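Histidine kinase (Synechocystis sp., PDB 5DFY) probably acts as a light-sensing histidine kinase, of which this piece is the third GAF domain, a cyanobacteriochrome photosensor carrying a covalently bound phycocyanobilin. Local coordinates at residues G164-Y169 and Q187-L192. Residues are numbered along the deposited sequence; the frame is centred on the assembly and turned at random.
Sequences GLLGAY and QIANQL. With CYC (phycocyanobilin), chain B.
L166 meets A189 and I188 where the antiparallel sheet of a bilin-binding GAF domain rests on the helix 179-203; strand 161-170 is the central one of five, and its two faces serve different ends. On the chromophore face, L165 comes first: its CB lies 4.0 Å from CBB of the phycocyanobilin ethyl group, while its side chain also packs on T153, a residue that hydrogen-bonds the bilin. L166 then points the opposite way, toward the helix. With CG anti to the backbone N (chi1 179°), the side chain reaches out so that CD2 is the touching branch, 4.0 Å from A189 CB and 4.1 Å from I188 CG2. One methyl therefore sits against two consecutive residues of the helix. The evidence for close approach of the backbones is the L166 CA to A189 CA separation of 6.4 Å, consistent with the small alanine at this position. All three touching residues are buried and the interface is purely apolar; V71, V73 and V156 pack round L166 from the neighbouring strands, while I188 continues onto helix 50-66 through T58 and V62. At G167 a side chain would have nowhere to go: a CB built there would lie only 2.0 Å from Y169 OH, so the missing side chain lets the phenol lie back over the strand. Y169 closes the segment at the pocket: its CG is anti to the carbonyl carbon (chi1 -52°), directing the ring along the strand toward the bilin. A phenylalanine here would probably keep much of the packing on L72 and F151 but leave the bilin carbonyl OB without its phenolic donor. That carbonyl oxygen lies in the ring plane, at the ring's edge, and accepts the hydrogen bond from Y169 OH to CYC OB at 2.6 Å.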
loop_
_atom_site.group_PDB
_atom_site.type_symbol
_atom_site.label_atom_id
_atom_site.label_comp_id
_atom_site.label_asym_id
_atom_site.label_seq_id
_atom_site.Cartn_x
_atom_site.Cartn_y
_atom_site.Cartn_z
ATOM N N GLY A 164 -12.293 -0.373 -1.905
ATOM C CA GLY A 164 -13.432 0.100 -2.670
ATOM C C GLY A 164 -13.249 -0.161 -4.146
ATOM O O GLY A 164 -12.371 -0.913 -4.570
ATOM N N LEU A 165 -14.094 0.504 -4.929
ATOM C CA LEU A 165 -14.144 0.377 -6.373
ATOM C C LEU A 165 -14.120 1.762 -7.002
ATOM O O LEU A 165 -14.637 2.715 -6.432
ATOM C CB LEU A 165 -15.403 -0.355 -6.841
ATOM C CG LEU A 165 -15.703 -1.706 -6.205
ATOM C CD1 LEU A 165 -17.037 -2.253 -6.708
ATOM C CD2 LEU A 165 -14.614 -2.679 -6.518
ATOM N N LEU A 166 -13.542 1.827 -8.185
ATOM C CA LEU A 166 -13.536 3.018 -9.038
ATOM C C LEU A 166 -14.212 2.643 -10.349
ATOM O O LEU A 166 -13.758 1.744 -11.044
ATOM C CB LEU A 166 -12.099 3.497 -9.272
ATOM C CG LEU A 166 -11.928 4.724 -10.174
ATOM C CD1 LEU A 166 -12.620 5.943 -9.615
ATOM C CD2 LEU A 166 -10.453 5.011 -10.341
ATOM N N GLY A 167 -15.345 3.284 -10.648
ATOM C CA GLY A 167 -16.110 2.969 -11.842
ATOM C C GLY A 167 -16.169 4.104 -12.841
ATOM O O GLY A 167 -16.300 5.255 -12.464
ATOM N N ALA A 168 -16.067 3.747 -14.110
ATOM C CA ALA A 168 -16.257 4.653 -15.235
ATOM C C ALA A 168 -17.464 4.153 -16.046
ATOM O O ALA A 168 -17.579 2.960 -16.333
ATOM C CB ALA A 168 -15.021 4.712 -16.083
ATOM N N TYR A 169 -18.356 5.078 -16.413
ATOM C CA TYR A 169 -19.666 4.725 -16.970
ATOM C C TYR A 169 -19.980 5.520 -18.210
ATOM O O TYR A 169 -19.694 6.711 -18.281
ATOM C CB TYR A 169 -20.768 4.962 -15.936
ATOM C CG TYR A 169 -20.459 4.278 -14.628
ATOM C CD1 TYR A 169 -20.754 2.939 -14.446
ATOM C CD2 TYR A 169 -19.819 4.953 -13.606
ATOM C CE1 TYR A 169 -20.441 2.292 -13.251
ATOM C CE2 TYR A 169 -19.512 4.327 -12.418
ATOM C CZ TYR A 169 -19.830 2.997 -12.248
ATOM O OH TYR A 169 -19.495 2.389 -11.059
ATOM N N GLN A 187 -4.441 1.397 -13.138
ATOM C CA GLN A 187 -3.354 2.136 -12.495
ATOM C C GLN A 187 -3.828 3.416 -11.792
ATOM O O GLN A 187 -3.291 3.780 -10.747
ATOM C CB GLN A 187 -2.260 2.484 -13.500
ATOM C CG GLN A 187 -1.499 1.267 -14.034
ATOM C CD GLN A 187 -0.990 0.368 -12.926
ATOM O OE1 GLN A 187 -0.534 0.834 -11.874
ATOM N NE2 GLN A 187 -1.105 -0.936 -13.135
ATOM N N ILE A 188 -4.798 4.115 -12.373
ATOM C CA ILE A 188 -5.349 5.288 -11.698
ATOM C C ILE A 188 -5.915 4.871 -10.338
ATOM O O ILE A 188 -5.754 5.568 -9.322
ATOM C CB ILE A 188 -6.437 5.980 -12.568
ATOM C CG1 ILE A 188 -5.770 6.613 -13.776
ATOM C CG2 ILE A 188 -7.196 7.046 -11.762
ATOM C CD1 ILE A 188 -6.714 7.168 -14.784
ATOM N N ALA A 189 -6.564 3.715 -10.293
ATOM C CA ALA A 189 -7.091 3.230 -9.027
ATOM C C ALA A 189 -5.965 2.839 -8.052
ATOM O O ALA A 189 -6.055 3.124 -6.873
ATOM C CB ALA A 189 -8.041 2.043 -9.247
ATOM N N ASN A 190 -4.907 2.211 -8.557
ATOM C CA ASN A 190 -3.746 1.922 -7.706
ATOM C C ASN A 190 -3.211 3.210 -7.070
ATOM O O ASN A 190 -2.911 3.260 -5.883
ATOM C CB ASN A 190 -2.608 1.280 -8.491
ATOM C CG ASN A 190 -2.861 -0.175 -8.862
ATOM O OD1 ASN A 190 -3.720 -0.854 -8.300
ATOM N ND2 ASN A 190 -2.083 -0.661 -9.825
ATOM N N GLN A 191 -3.112 4.258 -7.870
ATOM C CA GLN A 191 -2.584 5.541 -7.404
ATOM C C GLN A 191 -3.518 6.180 -6.389
ATOM O O GLN A 191 -3.086 6.764 -5.399
ATOM C CB GLN A 191 -2.369 6.500 -8.576
ATOM C CG GLN A 191 -1.895 7.894 -8.141
ATOM C CD GLN A 191 -0.614 7.836 -7.312
ATOM O OE1 GLN A 191 -0.594 8.152 -6.102
ATOM N NE2 GLN A 191 0.458 7.408 -7.957
ATOM N N LEU A 192 -4.819 6.061 -6.625
ATOM C CA LEU A 192 -5.812 6.560 -5.678
ATOM C C LEU A 192 -5.648 5.872 -4.324
ATOM O O LEU A 192 -5.688 6.508 -3.271
ATOM C CB LEU A 192 -7.230 6.345 -6.204
ATOM C CG LEU A 192 -8.353 6.610 -5.205
ATOM C CD1 LEU A 192 -8.356 8.069 -4.740
ATOM C CD2 LEU A 192 -9.677 6.251 -5.875
HETATM C CHA CYC B . -22.327 -8.560 -9.955
HETATM N NA CYC B . -22.439 -6.175 -9.090
HETATM C C1A CYC B . -21.821 -7.335 -9.747
HETATM C C2A CYC B . -20.456 -6.893 -10.191
HETATM C C3A CYC B . -20.263 -5.511 -9.815
HETATM C C4A CYC B . -21.496 -5.067 -9.145
HETATM C CMA CYC B . -19.008 -4.719 -10.074
HETATM C CAA CYC B . -19.444 -7.812 -10.851
HETATM C CBA CYC B . -18.835 -8.543 -9.635
HETATM C CGA CYC B . -17.816 -9.642 -9.937
HETATM O O1A CYC B . -17.728 -10.087 -11.103
HETATM O O2A CYC B . -17.072 -10.133 -9.020
HETATM C CHB CYC B . -21.831 -3.768 -8.499
HETATM N NB CYC B . -20.788 -2.237 -10.191
HETATM C C1B CYC B . -21.317 -2.600 -8.847
HETATM C C2B CYC B . -21.206 -1.426 -7.973
HETATM C C3B CYC B . -20.647 -0.372 -8.708
HETATM C C4B CYC B . -20.392 -0.813 -10.097
HETATM C CMB CYC B . -21.642 -1.422 -6.524
HETATM C CAB CYC B . -20.349 1.032 -8.196
HETATM C CBB CYC B . -18.846 1.263 -8.151
HETATM O OB CYC B . -19.928 -0.198 -11.027
HETATM N NC CYC B . -26.882 -6.448 -7.729
HETATM C C1C CYC B . -27.761 -5.620 -7.460
HETATM C C2C CYC B . -29.180 -6.445 -6.950
HETATM C C3C CYC B . -28.762 -7.619 -6.558
HETATM C C4C CYC B . -27.450 -7.868 -7.470
HETATM C CMC CYC B . -29.967 -5.584 -5.897
HETATM C CAC CYC B . -29.788 -8.876 -6.687
HETATM C CBC CYC B . -30.841 -8.750 -5.610
HETATM O OC CYC B . -27.673 -4.410 -7.531
HETATM C CHD CYC B . -26.935 -9.063 -7.793
HETATM N ND CYC B . -24.627 -8.352 -8.695
HETATM C C1D CYC B . -25.657 -9.241 -8.548
HETATM C C2D CYC B . -25.364 -10.391 -9.224
HETATM C C3D CYC B . -24.141 -10.233 -9.788
HETATM C C4D CYC B . -23.684 -8.962 -9.454
HETATM C CMD CYC B . -26.286 -11.602 -9.269
HETATM C CAD CYC B . -23.405 -11.249 -10.624
HETATM C CBD CYC B . -23.565 -10.947 -12.100
HETATM C CGD CYC B . -25.015 -11.135 -12.509
HETATM O O1D CYC B . -25.741 -10.148 -12.802
HETATM O O2D CYC B . -25.523 -12.290 -12.555
#